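PDB 2I33: acid phosphatase from Bacillus anthracis, which catalyses the hydrolysis of phosphate monoesters at acid pH, probably by the magnesium-dependent route of the HAD superfamily. Local coordinates for residues 47-52 and 114-119; 60-65 and 174-179; 121-126 and 163-168. All coordinates share one frame; numbering follows the deposited sequence.

Interaction 1: 47-52 and 114-119; sequences KLDAAL and ESKGVD
Leu-48 and Leu-52, one turn apart on a helix, meet Val-118, in the turn just before strand 119-125. The tight part of the contact lies here. The branches of Leu-52 straddle one methyl of Val-118: Leu-52 CD2 is 3.8 Å from Val-118 CG2, and Leu-52 CD1 is 4.1 Å from the same atom. Val-118 has CG1 anti to its backbone N (chi1 172°), which puts CG2 beside that N and presents it to the leucines. Leu-48 adds CD1, 4.2 Å from Val-118 CG2. Leu-48 and Val-118 are both buried. Pro-60 of strand 59-64 and Thr-113 of helix 106-115 help enclose this apolar patch.

The fold element is the end of helix 106-115 and its turn into strand 119-125, set against the last turns of helix 31-54. Both helices lie over the same face of the parallel sheet of this HAD-type domain. Gly-117 ends helix 106-115 in a Schellman motif with positive phi (80°). Gly-117 N bonds back to Glu-114 O at 3.1 Å. Val-118, the next residue, points its side chain toward the leucines.

The other side is looser and reaches the surface. Here Lys-116 lies across Leu-52 with the aliphatic base of its chain, Lys-116 CB being 3.9 Å from Leu-52 CD1. The rest of the lysine bends at several torsions and runs out to Asp-49, crossing that side chain at about a right angle. Lys-116 NZ stays 4.7 Å from Asp-49 OD1. The opposite charges may attract, but the charged atoms do not touch. Asp-49 OD1 instead hydrogen-bonds to Tyr-112 OH of helix 106-115.

Interaction 2: 60-65 and 174-179; sequences PAIVLD and IVLFFG. With MG (magnesium ion), chain C.
Asp-65 N donates to Phe-178 O at 3.0 Å, almost straight at 172°. Asp-65 OD2 binds the magnesium ion at 2.1 Å. Three waters, Asp-67 O and Asp-180 OD1 complete the metal site. Asp-65 OD2 also hydrogen-bonds to Thr-69 OG1. Asp-65 OD1 accepts from one metal-bound water and forms a salt bridge with Lys-161. The place of Asp-65 at the strand end is consistent with the first aspartate of the HAD DxDx(T/V) motif.

Behind it the two strands run parallel. Val-63 bonds through both backbone groups: Val-63 N donates to Leu-176 O at 3.1 Å, and Val-63 O accepts from Phe-178 N at 2.9 Å. Val-175 N to Ala-61 O, 2.8 Å, holds the far end.

Side chains pack in neighbouring pairs. On one face Leu-64 CD2 lies 3.8 Å from Phe-178 CB, the two side chains pointing the same way. The Phe-178 ring turns its edge to Val-63 O, which lies in the ring plane. On the other face Val-63 CB meets Phe-177 CD1 at 3.8 Å, and Val-63 CG2 meets Ile-174 CG2.

Strand 119-125 flanks strand 59-64 on its other edge. Helices 31-54 and 106-115 cover the face of Ile-62 and Phe-178, while helix 162-171 packs over that of Val-63 and Phe-177.

Interaction 3: 121-126 and 163-168; sequences YYISNR and KRRELV
Val-168 and Arg-164 of helix 162-171 pack on Tyr-121 and Ile-123 of strand 119-125, a helix-on-sheet layer of the Rossmann-like HAD fold. The axes of strand 121-125 and helix 163-168 run nearly antiparallel (166°) and come within 9.5 Å.

At the apolar end Val-168 sits over one face of the Tyr-121 ring. Val-168 CG2 is 4.1 Å from the centroid of the Tyr-121 ring, a CH-pi contact set off toward the rim. Val-168 CG1 reaches Tyr-121 CD2 at 3.8 Å. In the middle Ile-123 points toward the helix, its side chain sliding past that of Arg-164 in the opposite direction. Ile-123 CD1 approaches the backbone N of Arg-165 at 3.9 Å. Ile-123 CG2, anti to its own backbone N, lies over a face of the Arg-164 guanidinium, 3.7 Å from Arg-164 NH1.

The polar end is that guanidinium. The Arg-164 chain bends at chi3 (-84°) and brings the group edge-on to the end of the strand. Arg-164 NH2 donates to Asn-125 OD1 at 2.8 Å, fairly straight at 160°. Arg-164 NH1 donates to Ser-124 O at 2.8 Å, but the bond is bent and NH1 stands above the carbonyl plane. Both acceptors lie close to the guanidinium plane. NH1 also bonds to Leu-152 O, NH2 to Gly-160 O, and NE forms a salt bridge with Glu-158.

Ser-124 points away from the helix. Ser-124 OG accepts from Arg-126 N at 3.1 Å, an ST turn. Arg-126 goes on to a salt bridge with Asp-67 of the magnesium site.

All three Arg-164 guanidinium nitrogens therefore have acceptors, several of them uncharged carbonyl oxygens. This buried charge is probably offset by Glu-158. The spread of acceptors should fix the rotation of the group and pin the helix to the strand end that leads toward the metal site.

From the N terminus, helix 31-54 carries the first half of interaction 1, and strand 59-64 follows with the first half of interaction 2. Interaction 1 closes at 114-119, where helix 106-115 turns into strand 119-125. Interactions 1 and 2 therefore cross along the chain. Interaction 3 opens straight afterwards at 121-126 and closes at 163-168. It lies wholly inside the loop that interaction 2 closes at 174-179, just after helix 162-171. Strand 59-64 has strand 119-125 on one edge and strand 172-179 on the other. Interaction 1 joins helix 31-54 to the turn after helix 106-115, at one face of this sheet, and interaction 3 fixes a helix to the opposite face.

Interaction 1: 47-52 and 114-119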
loop_
_atom_site.group_PDB
_atom_site.type_symbol
_atom_site.label_atom_id
_atom_site.label_comp_id
_atom_site.label_asym_id
_atom_site.label_seq_id
_atom_site.Cartn_x
_atom_site.Cartn_y
_atom_site.Cartn_z
ATOM N N LYS A 47 -8.531 -15.200 6.488
ATOM C CA LYS A 47 -8.131 -16.282 5.628
ATOM C C LYS A 47 -7.492 -17.419 6.412
ATOM O O LYS A 47 -7.624 -18.580 6.036
ATOM C CB LYS A 47 -7.218 -15.754 4.541
ATOM C CG LYS A 47 -7.924 -14.777 3.601
ATOM C CD LYS A 47 -8.985 -15.449 2.757
ATOM C CE LYS A 47 -9.704 -14.491 1.825
ATOM N NZ LYS A 47 -10.807 -15.164 1.108
ATOM N N LEU A 48 -6.830 -17.096 7.518
ATOM C CA LEU A 48 -6.293 -18.145 8.384
ATOM C C LEU A 48 -7.435 -19.000 8.931
ATOM O O LEU A 48 -7.418 -20.205 8.844
ATOM C CB LEU A 48 -5.487 -17.556 9.531
ATOM C CG LEU A 48 -4.885 -18.589 10.473
ATOM C CD1 LEU A 48 -3.956 -19.546 9.736
ATOM C CD2 LEU A 48 -4.159 -17.934 11.647
ATOM N N ASP A 49 -8.459 -18.360 9.472
ATOM C CA ASP A 49 -9.600 -19.108 9.976
ATOM C C ASP A 49 -10.252 -19.989 8.908
ATOM O O ASP A 49 -10.626 -21.118 9.172
ATOM C CB ASP A 49 -10.638 -18.153 10.511
ATOM C CG ASP A 49 -10.244 -17.542 11.837
ATOM O OD1 ASP A 49 -9.336 -18.068 12.525
ATOM O OD2 ASP A 49 -10.900 -16.555 12.216
ATOM N N ALA A 50 -10.378 -19.425 7.709
ATOM C CA ALA A 50 -10.985 -20.135 6.584
ATOM C C ALA A 50 -10.171 -21.379 6.266
ATOM O O ALA A 50 -10.728 -22.443 6.021
ATOM C CB ALA A 50 -11.012 -19.241 5.369
ATOM N N ALA A 51 -8.848 -21.203 6.248
ATOM C CA ALA A 51 -7.940 -22.292 5.934
ATOM C C ALA A 51 -8.000 -23.385 6.981
ATOM O O ALA A 51 -7.978 -24.570 6.646
ATOM C CB ALA A 51 -6.540 -21.783 5.827
ATOM N N LEU A 52 -8.056 -22.999 8.251
ATOM C CA LEU A 52 -8.153 -23.978 9.339
ATOM C C LEU A 52 -9.474 -24.725 9.258
ATOM O O LEU A 52 -9.526 -25.929 9.485
ATOM C CB LEU A 52 -8.007 -23.310 10.711
ATOM C CG LEU A 52 -6.642 -22.675 10.953
ATOM C CD1 LEU A 52 -6.613 -21.810 12.212
ATOM C CD2 LEU A 52 -5.591 -23.780 11.019
ATOM N N GLU A 114 -0.527 -18.150 16.824
ATOM C CA GLU A 114 0.057 -19.033 17.842
ATOM C C GLU A 114 -1.021 -19.693 18.724
ATOM O O GLU A 114 -0.909 -20.885 19.114
ATOM C CB GLU A 114 1.023 -18.248 18.719
ATOM C CG GLU A 114 1.663 -19.098 19.804
ATOM C CD GLU A 114 2.677 -18.340 20.609
ATOM O OE1 GLU A 114 2.366 -17.202 21.042
ATOM O OE2 GLU A 114 3.788 -18.886 20.796
ATOM N N SER A 115 -2.072 -18.942 19.030
ATOM C CA SER A 115 -3.151 -19.464 19.877
ATOM C C SER A 115 -3.918 -20.584 19.179
ATOM O O SER A 115 -4.563 -21.384 19.843
ATOM C CB SER A 115 -4.126 -18.380 20.306
ATOM O OG SER A 115 -5.070 -18.105 19.294
ATOM N N LYS A 116 -3.881 -20.598 17.849
ATOM C CA LYS A 116 -4.589 -21.613 17.064
ATOM C C LYS A 116 -3.733 -22.830 16.811
ATOM O O LYS A 116 -4.166 -23.777 16.153
ATOM C CB LYS A 116 -5.040 -21.031 15.726
ATOM C CG LYS A 116 -6.085 -19.902 15.817
ATOM C CD LYS A 116 -7.320 -20.376 16.568
ATOM C CE LYS A 116 -8.641 -19.933 15.957
ATOM N NZ LYS A 116 -9.734 -20.920 16.177
ATOM N N GLY A 117 -2.509 -22.807 17.339
ATOM C CA GLY A 117 -1.597 -23.910 17.178
ATOM C C GLY A 117 -0.889 -23.952 15.838
ATOM O O GLY A 117 -0.325 -24.998 15.466
ATOM N N VAL A 118 -0.915 -22.832 15.130
ATOM C CA VAL A 118 -0.339 -22.725 13.801
ATOM C C VAL A 118 1.111 -22.261 13.949
ATOM O O VAL A 118 1.401 -21.248 14.607
ATOM C CB VAL A 118 -1.153 -21.747 12.920
ATOM C CG1 VAL A 118 -0.451 -21.460 11.583
ATOM C CG2 VAL A 118 -2.574 -22.267 12.693
ATOM N N ASP A 119 2.007 -22.975 13.296
ATOM C CA ASP A 119 3.401 -22.594 13.276
ATOM C C ASP A 119 3.656 -21.364 12.408
ATOM O O ASP A 119 3.048 -21.178 11.357
ATOM C CB ASP A 119 4.289 -23.752 12.794
ATOM C CG ASP A 119 4.533 -24.802 13.876
ATOM O OD1 ASP A 119 4.594 -24.404 15.065
ATOM O OD2 ASP A 119 4.694 -26.008 13.527
#

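Interaction 2: 60-65 and 174-179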
loop_
_atom_site.group_PDB
_atom_site.type_symbol
_atom_site.label_atom_id
_atom_site.label_comp_id
_atom_site.label_asym_id
_atom_site.label_seq_id
_atom_site.Cartn_x
_atom_site.Cartn_y
_atom_site.Cartn_z
ATOM N N PRO A 60 -0.624 -26.956 9.815
ATOM C CA PRO A 60 -0.629 -25.657 9.157
ATOM C C PRO A 60 0.543 -24.760 9.561
ATOM O O PRO A 60 0.996 -24.772 10.709
ATOM C CB PRO A 60 -1.961 -25.033 9.603
ATOM C CG PRO A 60 -2.364 -25.798 10.805
ATOM C CD PRO A 60 -1.753 -27.135 10.742
ATOM N N ALA A 61 1.000 -23.955 8.611
ATOM C CA ALA A 61 1.950 -22.888 8.902
ATOM C C ALA A 61 1.588 -21.622 8.150
ATOM O O ALA A 61 0.830 -21.648 7.185
ATOM C CB ALA A 61 3.348 -23.278 8.535
ATOM N N ILE A 62 2.126 -20.527 8.633
ATOM C CA ILE A 62 2.172 -19.301 7.855
ATOM C C ILE A 62 3.610 -18.841 7.772
ATOM O O ILE A 62 4.456 -19.225 8.593
ATOM C CB ILE A 62 1.301 -18.180 8.450
ATOM C CG1 ILE A 62 1.855 -17.723 9.800
ATOM C CG2 ILE A 62 -0.163 -18.652 8.517
ATOM C CD1 ILE A 62 1.140 -16.513 10.327
ATOM N N VAL A 63 3.874 -18.070 6.730
ATOM C CA VAL A 63 5.178 -17.539 6.446
ATOM C C VAL A 63 5.065 -16.038 6.348
ATOM O O VAL A 63 4.160 -15.552 5.704
ATOM C CB VAL A 63 5.681 -18.079 5.113
ATOM C CG1 VAL A 63 6.843 -17.232 4.583
ATOM C CG2 VAL A 63 6.053 -19.539 5.270
ATOM N N LEU A 64 5.980 -15.348 6.997
ATOM C CA LEU A 64 6.077 -13.915 6.893
ATOM C C LEU A 64 7.483 -13.465 6.622
ATOM O O LEU A 64 8.451 -13.976 7.175
ATOM C CB LEU A 64 5.637 -13.237 8.177
ATOM C CG LEU A 64 4.304 -13.688 8.757
ATOM C CD1 LEU A 64 4.498 -14.757 9.832
ATOM C CD2 LEU A 64 3.571 -12.504 9.320
ATOM N N ASP A 65 7.594 -12.447 5.780
ATOM C CA ASP A 65 8.790 -11.682 5.691
ATOM C C ASP A 65 8.926 -10.887 7.002
ATOM O O ASP A 65 7.954 -10.749 7.737
ATOM C CB ASP A 65 8.605 -10.747 4.489
ATOM C CG ASP A 65 9.675 -9.780 4.345
ATOM O OD1 ASP A 65 10.854 -10.192 4.334
ATOM O OD2 ASP A 65 9.304 -8.570 4.283
ATOM N N ILE A 174 1.572 -24.499 4.054
ATOM C CA ILE A 174 1.649 -23.079 4.294
ATOM C C ILE A 174 0.364 -22.516 3.783
ATOM O O ILE A 174 0.096 -22.575 2.594
ATOM C CB ILE A 174 2.822 -22.416 3.584
ATOM C CG1 ILE A 174 4.133 -23.107 4.006
ATOM C CG2 ILE A 174 2.828 -20.922 3.909
ATOM C CD1 ILE A 174 5.341 -22.700 3.143
ATOM N N VAL A 175 -0.453 -21.981 4.672
ATOM C CA VAL A 175 -1.754 -21.543 4.223
ATOM C C VAL A 175 -1.793 -20.076 3.819
ATOM O O VAL A 175 -2.747 -19.646 3.153
ATOM C CB VAL A 175 -2.841 -21.837 5.264
ATOM C CG1 VAL A 175 -2.972 -23.334 5.497
ATOM C CG2 VAL A 175 -2.555 -21.116 6.567
ATOM N N LEU A 176 -0.772 -19.316 4.239
ATOM C CA LEU A 176 -0.672 -17.897 3.943
ATOM C C LEU A 176 0.766 -17.468 3.922
ATOM O O LEU A 176 1.589 -17.978 4.682
ATOM C CB LEU A 176 -1.370 -17.097 5.027
ATOM C CG LEU A 176 -2.894 -17.167 5.107
ATOM C CD1 LEU A 176 -3.317 -16.564 6.434
ATOM C CD2 LEU A 176 -3.484 -16.422 3.929
ATOM N N PHE A 177 1.045 -16.508 3.034
ATOM C CA PHE A 177 2.301 -15.788 2.987
ATOM C C PHE A 177 2.029 -14.321 3.162
ATOM O O PHE A 177 1.086 -13.808 2.582
ATOM C CB PHE A 177 2.928 -15.938 1.613
ATOM C CG PHE A 177 3.265 -17.329 1.279
ATOM C CD1 PHE A 177 4.533 -17.826 1.524
ATOM C CD2 PHE A 177 2.308 -18.172 0.748
ATOM C CE1 PHE A 177 4.840 -19.118 1.233
ATOM C CE2 PHE A 177 2.618 -19.488 0.453
ATOM C CZ PHE A 177 3.903 -19.946 0.690
ATOM N N PHE A 178 2.881 -13.672 3.934
ATOM C CA PHE A 178 2.785 -12.234 4.205
ATOM C C PHE A 178 4.055 -11.553 3.737
ATOM O O PHE A 178 5.149 -11.990 4.088
ATOM C CB PHE A 178 2.610 -11.956 5.712
ATOM C CG PHE A 178 1.297 -12.472 6.260
ATOM C CD1 PHE A 178 0.252 -11.615 6.477
ATOM C CD2 PHE A 178 1.123 -13.817 6.508
ATOM C CE1 PHE A 178 -0.940 -12.088 6.959
ATOM C CE2 PHE A 178 -0.065 -14.306 6.984
ATOM C CZ PHE A 178 -1.102 -13.432 7.208
ATOM N N GLY A 179 3.926 -10.450 3.005
ATOM C CA GLY A 179 5.141 -9.736 2.637
ATOM C C GLY A 179 4.884 -8.393 1.986
ATOM O O GLY A 179 3.761 -8.064 1.674
HETATM MG MG MG C . 10.428 -7.075 3.358
HETATM O O HOH W 1 12.451 -7.794 3.827
HETATM O O HOH W 2 10.503 -8.339 1.655
HETATM O O HOH W 3 11.161 -5.610 2.524
#

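Interaction 3: 121-126 and 163-168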
loop_
_atom_site.group_PDB
_atom_site.type_symbol
_atom_site.label_atom_id
_atom_site.label_comp_id
_atom_site.label_asym_id
_atom_site.label_seq_id
_atom_site.Cartn_x
_atom_site.Cartn_y
_atom_site.Cartn_z
ATOM N N TYR A 121 6.652 -19.148 10.443
ATOM C CA TYR A 121 8.012 -19.066 9.918
ATOM C C TYR A 121 8.279 -17.691 9.403
ATOM O O TYR A 121 7.539 -17.174 8.583
ATOM C CB TYR A 121 8.261 -20.099 8.849
ATOM C CG TYR A 121 8.172 -21.421 9.533
ATOM C CD1 TYR A 121 9.254 -21.927 10.230
ATOM C CD2 TYR A 121 6.967 -22.113 9.591
ATOM C CE1 TYR A 121 9.150 -23.118 10.933
ATOM C CE2 TYR A 121 6.851 -23.278 10.269
ATOM C CZ TYR A 121 7.934 -23.788 10.940
ATOM O OH TYR A 121 7.788 -24.980 11.616
ATOM N N TYR A 122 9.308 -17.085 9.970
ATOM C CA TYR A 122 9.768 -15.776 9.527
ATOM C C TYR A 122 10.874 -16.027 8.513
ATOM O O TYR A 122 12.000 -16.324 8.883
ATOM C CB TYR A 122 10.313 -14.949 10.686
ATOM C CG TYR A 122 9.360 -14.798 11.850
ATOM C CD1 TYR A 122 8.346 -13.881 11.818
ATOM C CD2 TYR A 122 9.484 -15.595 12.994
ATOM C CE1 TYR A 122 7.486 -13.721 12.873
ATOM C CE2 TYR A 122 8.617 -15.454 14.042
ATOM C CZ TYR A 122 7.622 -14.510 13.982
ATOM O OH TYR A 122 6.756 -14.353 15.035
ATOM N N ILE A 123 10.554 -15.880 7.226
ATOM C CA ILE A 123 11.520 -16.090 6.163
ATOM C C ILE A 123 11.936 -14.703 5.696
ATOM O O ILE A 123 11.160 -14.008 5.078
ATOM C CB ILE A 123 10.921 -16.929 5.028
ATOM C CG1 ILE A 123 10.465 -18.281 5.588
ATOM C CG2 ILE A 123 11.958 -17.116 3.914
ATOM C CD1 ILE A 123 9.776 -19.188 4.583
ATOM N N SER A 124 13.184 -14.349 5.982
ATOM C CA SER A 124 13.687 -12.989 5.834
ATOM C C SER A 124 15.057 -12.996 5.197
ATOM O O SER A 124 15.841 -13.907 5.445
ATOM C CB SER A 124 13.795 -12.362 7.222
ATOM O OG SER A 124 14.614 -11.216 7.208
ATOM N N ASN A 125 15.353 -11.998 4.362
ATOM C CA ASN A 125 16.671 -11.872 3.769
ATOM C C ASN A 125 17.689 -11.057 4.574
ATOM O O ASN A 125 18.768 -10.735 4.073
ATOM C CB ASN A 125 16.567 -11.422 2.312
ATOM C CG ASN A 125 15.922 -12.482 1.447
ATOM O OD1 ASN A 125 15.803 -13.622 1.878
ATOM N ND2 ASN A 125 15.518 -12.123 0.230
ATOM N N ARG A 126 17.389 -10.830 5.855
ATOM C CA ARG A 126 18.477 -10.604 6.797
ATOM C C ARG A 126 19.459 -11.762 6.679
ATOM O O ARG A 126 19.088 -12.894 6.307
ATOM C CB ARG A 126 17.952 -10.503 8.216
ATOM C CG ARG A 126 17.169 -9.249 8.475
ATOM C CD ARG A 126 16.410 -9.330 9.741
ATOM N NE ARG A 126 15.803 -8.034 9.989
ATOM C CZ ARG A 126 15.914 -7.326 11.102
ATOM N NH1 ARG A 126 16.587 -7.779 12.138
ATOM N NH2 ARG A 126 15.369 -6.117 11.152
ATOM N N LYS A 163 13.940 -21.594 -1.466
ATOM C CA LYS A 163 14.529 -22.729 -0.751
ATOM C C LYS A 163 13.947 -22.899 0.659
ATOM O O LYS A 163 13.647 -24.023 1.087
ATOM C CB LYS A 163 16.049 -22.577 -0.689
ATOM C CG LYS A 163 16.768 -23.636 0.095
ATOM C CD LYS A 163 18.264 -23.495 -0.088
ATOM C CE LYS A 163 19.001 -24.661 0.516
ATOM N NZ LYS A 163 20.463 -24.415 0.506
ATOM N N ARG A 164 13.802 -21.787 1.374
ATOM C CA ARG A 164 13.235 -21.828 2.719
ATOM C C ARG A 164 11.734 -22.145 2.699
ATOM O O ARG A 164 11.249 -22.887 3.551
ATOM C CB ARG A 164 13.545 -20.523 3.464
ATOM C CG ARG A 164 14.991 -20.459 3.888
ATOM C CD ARG A 164 15.383 -19.056 4.214
ATOM N NE ARG A 164 15.756 -18.313 3.004
ATOM C CZ ARG A 164 15.854 -16.984 2.949
ATOM N NH1 ARG A 164 15.547 -16.265 3.994
ATOM N NH2 ARG A 164 16.214 -16.397 1.822
ATOM N N ARG A 165 11.014 -21.589 1.726
ATOM C CA ARG A 165 9.578 -21.879 1.561
ATOM C C ARG A 165 9.393 -23.355 1.314
ATOM O O ARG A 165 8.536 -24.007 1.922
ATOM C CB ARG A 165 8.980 -21.132 0.374
ATOM C CG ARG A 165 8.750 -19.684 0.624
ATOM C CD ARG A 165 7.921 -19.026 -0.474
ATOM N NE ARG A 165 8.662 -18.856 -1.723
ATOM C CZ ARG A 165 9.213 -17.715 -2.141
ATOM N NH1 ARG A 165 9.178 -16.617 -1.406
ATOM N NH2 ARG A 165 9.839 -17.680 -3.309
ATOM N N GLU A 166 10.216 -23.899 0.421
ATOM C CA GLU A 166 10.080 -25.297 0.070
ATOM C C GLU A 166 10.361 -26.161 1.301
ATOM O O GLU A 166 9.666 -27.152 1.514
ATOM C CB GLU A 166 10.997 -25.645 -1.102
ATOM C CG GLU A 166 10.714 -27.011 -1.731
ATOM C CD GLU A 166 11.268 -28.159 -0.920
ATOM O OE1 GLU A 166 12.217 -27.924 -0.136
ATOM O OE2 GLU A 166 10.777 -29.306 -1.084
ATOM N N LEU A 167 11.364 -25.786 2.104
ATOM C CA LEU A 167 11.695 -26.497 3.340
ATOM C C LEU A 167 10.514 -26.510 4.287
ATOM O O LEU A 167 10.183 -27.557 4.853
ATOM C CB LEU A 167 12.889 -25.866 4.054
ATOM N N VAL A 168 9.884 -25.354 4.463
ATOM C CA VAL A 168 8.721 -25.295 5.333
ATOM C C VAL A 168 7.597 -26.165 4.790
ATOM O O VAL A 168 6.937 -26.868 5.553
ATOM C CB VAL A 168 8.207 -23.870 5.524
ATOM C CG1 VAL A 168 6.868 -23.910 6.252
ATOM C CG2 VAL A 168 9.221 -23.078 6.317
#